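Local coordinates for protein epimerase (Methylomonas sp. DH-1, PDB 7CJ7) that catalyses the reversible C3 epimerization of ketoses with manganese as cofactor, working best on L-ribulose and also on D-ribulose, D-allulose and D-fructose, at residues A[67-78]-A[105-116]; A[90-101]-A[137-147]. All coordinates share one frame; numbering follows the deposited sequence.

Overall arrangement
Contacts 1 and 2 describe neighbouring layers of a TIM barrel, with centres about 11 Å apart. Contact 1 joins the adjacent parallel strands 65-72 and 107-112 and reaches bound L-sorbose; contact 2 packs helix 83-102, which connects those strands, against helix 125-143. The layers interlock: L70 CD2 lies 3.4 Å from A96 CB, and L100 CD2 comes to 3.3 Å from E107 O. A probable hydrogen bond from G105 N to L100 O, 3.0 Å, marks the return from helix to strand. The sugar pocket belongs to contact 1; in contact 2 the side chain of L93 stays about 10 Å from L-sorbose, nearest atoms.

Contact 1. Residues A[67-78]-A[105-116]; sequences HASLGLSAATDV and GSELCGVIYCAL. With SOL (L-sorbose), chain C.
L72 O is gripped twice: L116 N donates to it at 2.9 Å from 45° out of the carbonyl plane, and a water donates at 2.7 Å, then also to L116 O. Upstream the two strands are parallel neighbours, tied by A68 N to E107 O (3.2 Å), C109 N to A68 O (2.9 Å) and L70 N to C109 O (3.2 Å). Their side chains separate by face. A68 and L108 share the outer face, L108 packing on T97 and L100 of helix 83-102 and A68 on L44; L70 CD1 meets I112 CG2 at 3.8 Å. S69 and C109 lie inside the barrel: with OG set between backbone N and carbonyl carbon (chi1 65°), S69 accepts from O6 of L-sorbose at 2.6 Å, and E41 is its second partner. E107 CG sits over one face of the H67 ring, 3.9 Å from its centroid; the E107 carboxylate goes on to K5 and N148, and H67 NE2 is hydrogen-bonded to E8. With an alanine here in place of H67, the E107 methylenes would probably lose their ring platform and E8 its partner. The backbone bonds set the strand register and so probably help to hold the S69 hydroxyl where it accepts from the sugar.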
loop_
_atom_site.group_PDB
_atom_site.type_symbol
_atom_site.label_atom_id
_atom_site.label_comp_id
_atom_site.label_asym_id
_atom_site.label_seq_id
_atom_site.Cartn_x
_atom_site.Cartn_y
_atom_site.Cartn_z
ATOM N N HIS A 67 1.097 -22.121 -14.362
ATOM C CA HIS A 67 -0.064 -21.857 -13.488
ATOM C C HIS A 67 -0.632 -20.510 -13.928
ATOM O O HIS A 67 -0.012 -19.846 -14.756
ATOM C CB HIS A 67 0.324 -21.908 -12.004
ATOM C CG HIS A 67 0.823 -23.236 -11.552
ATOM N ND1 HIS A 67 0.073 -24.400 -11.694
ATOM C CD2 HIS A 67 1.977 -23.591 -10.946
ATOM C CE1 HIS A 67 0.751 -25.413 -11.183
ATOM N NE2 HIS A 67 1.923 -24.941 -10.718
ATOM N N ALA A 68 -1.782 -20.114 -13.417
ATOM C CA ALA A 68 -2.422 -18.855 -13.849
ATOM C C ALA A 68 -2.886 -18.070 -12.627
ATOM O O ALA A 68 -3.344 -18.669 -11.670
ATOM C CB ALA A 68 -3.563 -19.154 -14.785
ATOM N N SER A 69 -2.777 -16.754 -12.704
ATOM C CA SER A 69 -3.319 -15.818 -11.700
ATOM C C SER A 69 -4.166 -14.790 -12.441
ATOM O O SER A 69 -3.939 -14.577 -13.649
ATOM C CB SER A 69 -2.211 -15.179 -10.897
ATOM O OG SER A 69 -1.395 -14.358 -11.716
ATOM N N LEU A 70 -5.128 -14.187 -11.753
ATOM C CA LEU A 70 -5.832 -13.020 -12.320
ATOM C C LEU A 70 -6.397 -12.181 -11.184
ATOM O O LEU A 70 -6.359 -12.619 -10.039
ATOM C CB LEU A 70 -6.924 -13.504 -13.271
ATOM C CG LEU A 70 -8.016 -14.351 -12.628
ATOM C CD1 LEU A 70 -9.083 -13.475 -11.986
ATOM C CD2 LEU A 70 -8.632 -15.299 -13.639
ATOM N N GLY A 71 -6.806 -10.972 -11.528
ATOM C CA GLY A 71 -7.699 -10.139 -10.722
ATOM C C GLY A 71 -8.955 -9.860 -11.505
ATOM O O GLY A 71 -8.866 -9.721 -12.731
ATOM N N LEU A 72 -10.103 -9.807 -10.844
ATOM C CA LEU A 72 -11.340 -9.368 -11.526
ATOM C C LEU A 72 -11.306 -7.839 -11.654
ATOM O O LEU A 72 -10.390 -7.214 -11.122
ATOM C CB LEU A 72 -12.543 -9.868 -10.728
ATOM C CG LEU A 72 -12.590 -11.382 -10.539
ATOM C CD1 LEU A 72 -13.689 -11.760 -9.568
ATOM C CD2 LEU A 72 -12.784 -12.093 -11.874
ATOM N N SER A 73 -12.265 -7.269 -12.367
ATOM C CA SER A 73 -12.442 -5.811 -12.532
ATOM C C SER A 73 -13.848 -5.439 -12.061
ATOM O O SER A 73 -14.595 -6.365 -11.666
ATOM C CB SER A 73 -12.205 -5.415 -13.960
ATOM O OG SER A 73 -13.234 -5.926 -14.786
ATOM N N ALA A 74 -14.183 -4.145 -12.053
ATOM C CA ALA A 74 -15.524 -3.655 -11.660
ATOM C C ALA A 74 -16.593 -4.429 -12.443
ATOM O O ALA A 74 -17.603 -4.810 -11.851
ATOM C CB ALA A 74 -15.633 -2.161 -11.882
ATOM N N ALA A 75 -16.358 -4.706 -13.725
ATOM C CA ALA A 75 -17.368 -5.321 -14.621
ATOM C C ALA A 75 -17.611 -6.795 -14.247
ATOM O O ALA A 75 -18.662 -7.334 -14.638
ATOM C CB ALA A 75 -16.918 -5.169 -16.054
ATOM N N THR A 76 -16.690 -7.422 -13.509
ATOM C CA THR A 76 -16.689 -8.881 -13.226
ATOM C C THR A 76 -16.558 -9.161 -11.720
ATOM O O THR A 76 -16.216 -10.296 -11.362
ATOM C CB THR A 76 -15.567 -9.579 -14.004
ATOM O OG1 THR A 76 -14.335 -8.909 -13.748
ATOM C CG2 THR A 76 -15.809 -9.607 -15.494
ATOM N N ASP A 77 -16.857 -8.180 -10.870
ATOM C CA ASP A 77 -16.650 -8.261 -9.401
ATOM C C ASP A 77 -17.687 -9.193 -8.761
ATOM O O ASP A 77 -18.842 -8.775 -8.634
ATOM C CB ASP A 77 -16.732 -6.867 -8.789
ATOM C CG ASP A 77 -16.373 -6.812 -7.314
ATOM O OD1 ASP A 77 -16.233 -7.894 -6.698
ATOM O OD2 ASP A 77 -16.230 -5.676 -6.792
ATOM N N VAL A 78 -17.280 -10.385 -8.326
ATOM C CA VAL A 78 -18.197 -11.425 -7.767
ATOM C C VAL A 78 -18.690 -11.048 -6.364
ATOM O O VAL A 78 -19.559 -11.789 -5.862
ATOM C CB VAL A 78 -17.554 -12.821 -7.762
ATOM C CG1 VAL A 78 -17.396 -13.350 -9.179
ATOM C CG2 VAL A 78 -16.239 -12.861 -6.986
ATOM N N GLY A 105 -2.187 -26.974 -16.402
ATOM C CA GLY A 105 -1.909 -26.370 -15.085
ATOM C C GLY A 105 -2.906 -26.845 -14.048
ATOM O O GLY A 105 -3.957 -27.352 -14.444
ATOM N N SER A 106 -2.585 -26.689 -12.762
ATOM C CA SER A 106 -3.404 -27.211 -11.636
ATOM C C SER A 106 -3.677 -26.130 -10.588
ATOM O O SER A 106 -4.325 -26.464 -9.579
ATOM C CB SER A 106 -2.734 -28.404 -11.017
ATOM O OG SER A 106 -1.396 -28.092 -10.679
ATOM N N GLU A 107 -3.200 -24.894 -10.781
ATOM C CA GLU A 107 -3.393 -23.809 -9.777
ATOM C C GLU A 107 -3.928 -22.547 -10.451
ATOM O O GLU A 107 -3.246 -22.013 -11.349
ATOM C CB GLU A 107 -2.081 -23.498 -9.057
ATOM C CG GLU A 107 -1.470 -24.702 -8.368
ATOM C CD GLU A 107 -2.228 -25.204 -7.149
ATOM O OE1 GLU A 107 -3.061 -24.437 -6.602
ATOM O OE2 GLU A 107 -1.972 -26.364 -6.733
ATOM N N LEU A 108 -5.124 -22.111 -10.037
ATOM C CA LEU A 108 -5.668 -20.781 -10.388
ATOM C C LEU A 108 -5.599 -19.927 -9.129
ATOM O O LEU A 108 -6.239 -20.292 -8.137
ATOM C CB LEU A 108 -7.112 -20.901 -10.879
ATOM C CG LEU A 108 -7.763 -19.561 -11.209
ATOM C CD1 LEU A 108 -7.072 -18.939 -12.404
ATOM C CD2 LEU A 108 -9.249 -19.702 -11.470
ATOM N N CYS A 109 -4.794 -18.867 -9.143
ATOM C CA CYS A 109 -4.499 -18.092 -7.916
ATOM C C CYS A 109 -4.663 -16.593 -8.182
ATOM O O CYS A 109 -5.104 -16.205 -9.276
ATOM C CB CYS A 109 -3.116 -18.449 -7.388
ATOM S SG CYS A 109 -1.758 -17.855 -8.427
ATOM N N GLY A 110 -4.401 -15.780 -7.165
ATOM C CA GLY A 110 -4.535 -14.323 -7.268
ATOM C C GLY A 110 -5.842 -13.817 -6.677
ATOM O O GLY A 110 -6.457 -14.499 -5.830
ATOM N N VAL A 111 -6.234 -12.620 -7.090
ATOM C CA VAL A 111 -7.415 -11.918 -6.532
ATOM C C VAL A 111 -8.632 -12.357 -7.345
ATOM O O VAL A 111 -9.132 -11.578 -8.179
ATOM C CB VAL A 111 -7.179 -10.399 -6.507
ATOM C CG1 VAL A 111 -8.370 -9.666 -5.903
ATOM C CG2 VAL A 111 -5.909 -10.080 -5.731
ATOM N N ILE A 112 -9.073 -13.589 -7.102
ATOM C CA ILE A 112 -10.144 -14.255 -7.894
ATOM C C ILE A 112 -11.494 -14.062 -7.202
ATOM O O ILE A 112 -12.493 -14.498 -7.769
ATOM C CB ILE A 112 -9.814 -15.745 -8.105
ATOM C CG1 ILE A 112 -9.513 -16.460 -6.785
ATOM C CG2 ILE A 112 -8.673 -15.910 -9.096
ATOM C CD1 ILE A 112 -9.326 -17.953 -6.933
ATOM N N TYR A 113 -11.514 -13.437 -6.021
ATOM C CA TYR A 113 -12.699 -13.384 -5.131
ATOM C C TYR A 113 -13.286 -11.964 -5.089
ATOM O O TYR A 113 -14.293 -11.755 -4.399
ATOM C CB TYR A 113 -12.307 -13.855 -3.728
ATOM C CG TYR A 113 -11.136 -13.098 -3.171
ATOM C CD1 TYR A 113 -11.324 -11.902 -2.501
ATOM C CD2 TYR A 113 -9.837 -13.547 -3.355
ATOM C CE1 TYR A 113 -10.255 -11.175 -2.005
ATOM C CE2 TYR A 113 -8.758 -12.839 -2.851
ATOM C CZ TYR A 113 -8.967 -11.641 -2.187
ATOM O OH TYR A 113 -7.916 -10.923 -1.695
ATOM N N CYS A 114 -12.702 -11.023 -5.824
ATOM C CA CYS A 114 -13.187 -9.620 -5.880
ATOM C C CYS A 114 -12.500 -8.858 -7.018
ATOM O O CYS A 114 -11.598 -9.427 -7.671
ATOM C CB CYS A 114 -12.923 -8.904 -4.566
ATOM S SG CYS A 114 -11.170 -8.572 -4.282
ATOM N N ALA A 115 -12.910 -7.611 -7.244
ATOM C CA ALA A 115 -12.213 -6.693 -8.172
ATOM C C ALA A 115 -10.855 -6.329 -7.562
ATOM O O ALA A 115 -10.799 -5.934 -6.376
ATOM C CB ALA A 115 -13.057 -5.475 -8.449
ATOM N N LEU A 116 -9.783 -6.501 -8.327
ATOM C CA LEU A 116 -8.420 -6.081 -7.916
ATOM C C LEU A 116 -8.359 -4.562 -8.042
ATOM O O LEU A 116 -8.549 -4.069 -9.169
ATOM C CB LEU A 116 -7.387 -6.749 -8.824
ATOM C CG LEU A 116 -5.932 -6.388 -8.545
ATOM C CD1 LEU A 116 -5.511 -6.856 -7.172
ATOM C CD2 LEU A 116 -5.015 -6.972 -9.608
HETATM C C1 SOL C . -1.331 -8.054 -7.053
HETATM O O1 SOL C . -0.793 -7.052 -6.223
HETATM C C2 SOL C . -0.592 -9.346 -6.916
HETATM O O2 SOL C . 0.074 -9.577 -5.921
HETATM C C3 SOL C . -0.650 -10.339 -8.068
HETATM O O3 SOL C . -0.301 -11.634 -7.635
HETATM C C4 SOL C . -2.026 -10.350 -8.726
HETATM O O4 SOL C . -3.006 -10.753 -7.767
HETATM C C5 SOL C . -2.121 -11.284 -9.934
HETATM O O5 SOL C . -3.480 -11.364 -10.363
HETATM C C6 SOL C . -1.266 -10.849 -11.105
HETATM O O6 SOL C . -1.367 -11.789 -12.178
HETATM O O HOH W 1 -8.936 -4.934 -11.597
#

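Contact 2. Residues A[90-101]-A[137-147]; sequences DELLRKATDVLY and RLADYAADKGI
Charged and polar bonds sit at two places on this helix pair. On the outer side, D98 and Y141 make the shortest of them: Y141 OH donates to D98 OD1 at 2.6 Å, meeting the syn lone pair of that oxygen. K145 NZ reaches the same oxygen at 2.9 Å from above the carboxylate plane, a salt bridge delivered by a chain extended beyond CG. A water bonded to D98 O also meets this ammonium, weakly. Near the N-terminal ends of the segments, R137 grips D90 side-on: NH2 donates to OD1 at 3.1 Å, on its syn lone pair, while NE reaches OD2 at 3.0 Å from above the carboxylate plane.

Y141 takes part in a CH-pi contact. R94 CG stands 3.8 Å from the centroid of the Y141 ring and only 6° off its normal, and CD covers the same face. Y141 CG is anti to the backbone N (chi1 -171°), which carries the ring across to helix 83-102, with D98 OD1 at its edge. Y101 instead presents its ring edge to K145 O.

Apolar contacts run beneath. L93 CB meets L138 CD1 at 3.9 Å, T97 CG2 packs against Y141 and I147, and L100 CD2 touches I147 CG2 at 3.7 Å. The hydroxyl of T97 is satisfied within its own helix, by L93 O.

These helices of the TIM-barrel outer layer run roughly parallel, their short axes crossing at -25°. Two donors converging on D98 OD1, one of them cationic, would probably favour the ionised carboxylate and hold the Y141 hydroxyl and K145 ammonium together.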
loop_
_atom_site.group_PDB
_atom_site.type_symbol
_atom_site.label_atom_id
_atom_site.label_comp_id
_atom_site.label_asym_id
_atom_site.label_seq_id
_atom_site.Cartn_x
_atom_site.Cartn_y
_atom_site.Cartn_z
ATOM N N ASP A 90 -18.387 -14.934 -12.699
ATOM C CA ASP A 90 -18.471 -16.419 -12.722
ATOM C C ASP A 90 -17.989 -16.897 -14.097
ATOM O O ASP A 90 -17.206 -17.868 -14.152
ATOM C CB ASP A 90 -19.893 -16.929 -12.452
ATOM C CG ASP A 90 -20.375 -16.833 -11.009
ATOM O OD1 ASP A 90 -19.566 -16.465 -10.124
ATOM O OD2 ASP A 90 -21.582 -17.114 -10.780
ATOM N N GLU A 91 -18.435 -16.225 -15.164
ATOM C CA GLU A 91 -18.131 -16.584 -16.575
ATOM C C GLU A 91 -16.631 -16.398 -16.834
ATOM O O GLU A 91 -16.012 -17.317 -17.391
ATOM C CB GLU A 91 -19.004 -15.761 -17.515
ATOM C CG GLU A 91 -18.691 -15.959 -18.981
ATOM C CD GLU A 91 -19.440 -14.983 -19.881
ATOM O OE1 GLU A 91 -19.159 -13.756 -19.823
ATOM O OE2 GLU A 91 -20.320 -15.446 -20.619
ATOM N N LEU A 92 -16.048 -15.277 -16.409
ATOM C CA LEU A 92 -14.585 -15.044 -16.553
ATOM C C LEU A 92 -13.824 -16.149 -15.804
ATOM O O LEU A 92 -12.852 -16.690 -16.349
ATOM C CB LEU A 92 -14.217 -13.651 -16.043
ATOM C CG LEU A 92 -12.811 -13.180 -16.419
ATOM C CD1 LEU A 92 -12.732 -11.662 -16.454
ATOM C CD2 LEU A 92 -11.777 -13.741 -15.465
ATOM N N LEU A 93 -14.227 -16.483 -14.582
ATOM C CA LEU A 93 -13.470 -17.474 -13.768
ATOM C C LEU A 93 -13.573 -18.872 -14.404
ATOM O O LEU A 93 -12.571 -19.631 -14.374
ATOM C CB LEU A 93 -14.001 -17.441 -12.337
ATOM C CG LEU A 93 -13.672 -16.167 -11.563
ATOM C CD1 LEU A 93 -14.547 -16.050 -10.325
ATOM C CD2 LEU A 93 -12.188 -16.112 -11.197
ATOM N N ARG A 94 -14.727 -19.215 -14.975
ATOM C CA ARG A 94 -14.899 -20.499 -15.705
ATOM C C ARG A 94 -13.935 -20.522 -16.898
ATOM O O ARG A 94 -13.245 -21.534 -17.090
ATOM C CB ARG A 94 -16.365 -20.699 -16.117
ATOM C CG ARG A 94 -17.290 -21.093 -14.969
ATOM C CD ARG A 94 -18.584 -21.689 -15.495
ATOM N NE ARG A 94 -19.267 -20.753 -16.378
ATOM C CZ ARG A 94 -20.144 -19.837 -15.976
ATOM N NH1 ARG A 94 -20.481 -19.766 -14.701
ATOM N NH2 ARG A 94 -20.697 -19.009 -16.848
ATOM N N LYS A 95 -13.862 -19.432 -17.659
ATOM C CA LYS A 95 -12.991 -19.356 -18.859
ATOM C C LYS A 95 -11.523 -19.489 -18.429
ATOM O O LYS A 95 -10.773 -20.218 -19.115
ATOM C CB LYS A 95 -13.221 -18.053 -19.626
ATOM C CG LYS A 95 -12.428 -17.937 -20.920
ATOM C CD LYS A 95 -12.822 -18.962 -21.966
ATOM C CE LYS A 95 -11.929 -18.921 -23.185
ATOM N NZ LYS A 95 -12.266 -20.001 -24.141
ATOM N N ALA A 96 -11.132 -18.831 -17.334
ATOM C CA ALA A 96 -9.750 -18.876 -16.802
ATOM C C ALA A 96 -9.428 -20.316 -16.400
ATOM O O ALA A 96 -8.341 -20.807 -16.744
ATOM C CB ALA A 96 -9.575 -17.916 -15.651
ATOM N N THR A 97 -10.366 -20.988 -15.737
ATOM C CA THR A 97 -10.221 -22.412 -15.340
ATOM C C THR A 97 -10.010 -23.259 -16.599
ATOM O O THR A 97 -9.120 -24.114 -16.598
ATOM C CB THR A 97 -11.426 -22.878 -14.518
ATOM O OG1 THR A 97 -11.537 -22.046 -13.359
ATOM C CG2 THR A 97 -11.308 -24.323 -14.099
ATOM N N ASP A 98 -10.805 -23.023 -17.638
ATOM C CA ASP A 98 -10.757 -23.793 -18.907
ATOM C C ASP A 98 -9.379 -23.616 -19.551
ATOM O O ASP A 98 -8.813 -24.607 -20.048
ATOM C CB ASP A 98 -11.856 -23.348 -19.870
ATOM C CG ASP A 98 -13.277 -23.712 -19.445
ATOM O OD1 ASP A 98 -13.442 -24.506 -18.490
ATOM O OD2 ASP A 98 -14.208 -23.219 -20.100
ATOM N N VAL A 99 -8.869 -22.391 -19.573
ATOM C CA VAL A 99 -7.551 -22.080 -20.187
ATOM C C VAL A 99 -6.476 -22.818 -19.394
ATOM O O VAL A 99 -5.617 -23.456 -20.012
ATOM C CB VAL A 99 -7.280 -20.569 -20.228
ATOM C CG1 VAL A 99 -5.823 -20.269 -20.560
ATOM C CG2 VAL A 99 -8.207 -19.886 -21.218
ATOM N N LEU A 100 -6.541 -22.739 -18.061
ATOM C CA LEU A 100 -5.541 -23.380 -17.177
ATOM C C LEU A 100 -5.545 -24.890 -17.435
ATOM O O LEU A 100 -4.466 -25.457 -17.614
ATOM C CB LEU A 100 -5.882 -23.055 -15.727
ATOM C CG LEU A 100 -4.999 -23.714 -14.672
ATOM C CD1 LEU A 100 -3.555 -23.250 -14.787
ATOM C CD2 LEU A 100 -5.542 -23.413 -13.288
ATOM N N TYR A 101 -6.722 -25.517 -17.486
ATOM C CA TYR A 101 -6.851 -26.973 -17.753
ATOM C C TYR A 101 -6.196 -27.312 -19.098
ATOM O O TYR A 101 -5.449 -28.309 -19.180
ATOM C CB TYR A 101 -8.311 -27.425 -17.758
ATOM C CG TYR A 101 -8.484 -28.884 -18.105
ATOM C CD1 TYR A 101 -8.363 -29.871 -17.142
ATOM C CD2 TYR A 101 -8.738 -29.277 -19.405
ATOM C CE1 TYR A 101 -8.518 -31.211 -17.456
ATOM C CE2 TYR A 101 -8.883 -30.610 -19.741
ATOM C CZ TYR A 101 -8.775 -31.581 -18.763
ATOM O OH TYR A 101 -8.943 -32.890 -19.098
ATOM N N ARG A 137 -18.786 -21.875 -5.945
ATOM C CA ARG A 137 -19.169 -22.268 -7.326
ATOM C C ARG A 137 -17.892 -22.512 -8.147
ATOM O O ARG A 137 -17.838 -23.513 -8.894
ATOM C CB ARG A 137 -20.085 -21.216 -7.960
ATOM C CG ARG A 137 -21.419 -21.041 -7.248
ATOM C CD ARG A 137 -22.402 -20.224 -8.068
ATOM N NE ARG A 137 -21.945 -18.863 -8.319
ATOM C CZ ARG A 137 -22.112 -17.843 -7.487
ATOM N NH1 ARG A 137 -22.707 -18.020 -6.327
ATOM N NH2 ARG A 137 -21.668 -16.640 -7.807
ATOM N N LEU A 138 -16.892 -21.637 -8.016
ATOM C CA LEU A 138 -15.624 -21.764 -8.774
ATOM C C LEU A 138 -14.884 -23.022 -8.308
ATOM O O LEU A 138 -14.430 -23.778 -9.160
ATOM C CB LEU A 138 -14.756 -20.528 -8.566
ATOM C CG LEU A 138 -13.353 -20.635 -9.162
ATOM C CD1 LEU A 138 -13.416 -20.907 -10.658
ATOM C CD2 LEU A 138 -12.549 -19.382 -8.872
ATOM N N ALA A 139 -14.741 -23.228 -7.001
ATOM C CA ALA A 139 -14.055 -24.425 -6.462
ATOM C C ALA A 139 -14.686 -25.689 -7.063
ATOM O O ALA A 139 -13.946 -26.612 -7.451
ATOM C CB ALA A 139 -14.100 -24.427 -4.957
ATOM N N ASP A 140 -16.015 -25.743 -7.136
ATOM C CA ASP A 140 -16.746 -26.943 -7.610
ATOM C C ASP A 140 -16.483 -27.122 -9.110
ATOM O O ASP A 140 -16.271 -28.288 -9.538
ATOM C CB ASP A 140 -18.230 -26.857 -7.242
ATOM C CG ASP A 140 -18.483 -26.989 -5.747
ATOM O OD1 ASP A 140 -17.582 -27.481 -5.041
ATOM O OD2 ASP A 140 -19.573 -26.579 -5.293
ATOM N N TYR A 141 -16.470 -26.031 -9.881
ATOM C CA TYR A 141 -16.155 -26.058 -11.335
ATOM C C TYR A 141 -14.718 -26.546 -11.558
ATOM O O TYR A 141 -14.502 -27.452 -12.417
ATOM C CB TYR A 141 -16.377 -24.685 -11.973
ATOM C CG TYR A 141 -16.283 -24.697 -13.470
ATOM C CD1 TYR A 141 -17.313 -25.181 -14.262
ATOM C CD2 TYR A 141 -15.133 -24.258 -14.103
ATOM C CE1 TYR A 141 -17.205 -25.205 -15.644
ATOM C CE2 TYR A 141 -15.011 -24.284 -15.479
ATOM C CZ TYR A 141 -16.059 -24.729 -16.256
ATOM O OH TYR A 141 -15.911 -24.760 -17.617
ATOM N N ALA A 142 -13.762 -25.973 -10.822
ATOM C CA ALA A 142 -12.319 -26.297 -10.908
ATOM C C ALA A 142 -12.107 -27.758 -10.501
ATOM O O ALA A 142 -11.216 -28.398 -11.057
ATOM C CB ALA A 142 -11.510 -25.363 -10.039
ATOM N N ALA A 143 -12.894 -28.266 -9.552
ATOM C CA ALA A 143 -12.697 -29.622 -8.986
ATOM C C ALA A 143 -12.900 -30.654 -10.098
ATOM O O ALA A 143 -12.247 -31.704 -10.071
ATOM C CB ALA A 143 -13.633 -29.850 -7.822
ATOM N N ASP A 144 -13.771 -30.344 -11.057
ATOM C CA ASP A 144 -14.117 -31.244 -12.186
ATOM C C ASP A 144 -12.930 -31.337 -13.158
ATOM O O ASP A 144 -12.885 -32.317 -13.925
ATOM C CB ASP A 144 -15.410 -30.771 -12.853
ATOM C CG ASP A 144 -16.649 -30.957 -11.984
ATOM O OD1 ASP A 144 -16.729 -31.982 -11.265
ATOM O OD2 ASP A 144 -17.533 -30.077 -12.030
ATOM N N LYS A 145 -11.987 -30.386 -13.106
ATOM C CA LYS A 145 -10.830 -30.304 -14.042
ATOM C C LYS A 145 -9.502 -30.461 -13.291
ATOM O O LYS A 145 -8.463 -30.099 -13.858
ATOM C CB LYS A 145 -10.902 -28.975 -14.795
ATOM C CG LYS A 145 -12.135 -28.851 -15.674
ATOM C CD LYS A 145 -12.073 -27.743 -16.688
ATOM C CE LYS A 145 -13.193 -27.858 -17.701
ATOM N NZ LYS A 145 -12.828 -27.255 -19.003
ATOM N N GLY A 146 -9.534 -30.976 -12.058
ATOM C CA GLY A 146 -8.327 -31.275 -11.261
ATOM C C GLY A 146 -7.551 -30.024 -10.881
ATOM O O GLY A 146 -6.315 -30.095 -10.736
ATOM N N ILE A 147 -8.249 -28.911 -10.673
ATOM C CA ILE A 147 -7.609 -27.594 -10.407
ATOM C C ILE A 147 -7.916 -27.154 -8.968
ATOM O O ILE A 147 -9.079 -27.259 -8.517
ATOM C CB ILE A 147 -8.036 -26.572 -11.476
ATOM C CG1 ILE A 147 -7.313 -26.841 -12.805
ATOM C CG2 ILE A 147 -7.823 -25.146 -10.988
ATOM C CD1 ILE A 147 -7.981 -26.224 -14.000
HETATM O O HOH W 2 -10.627 -26.534 -20.845
#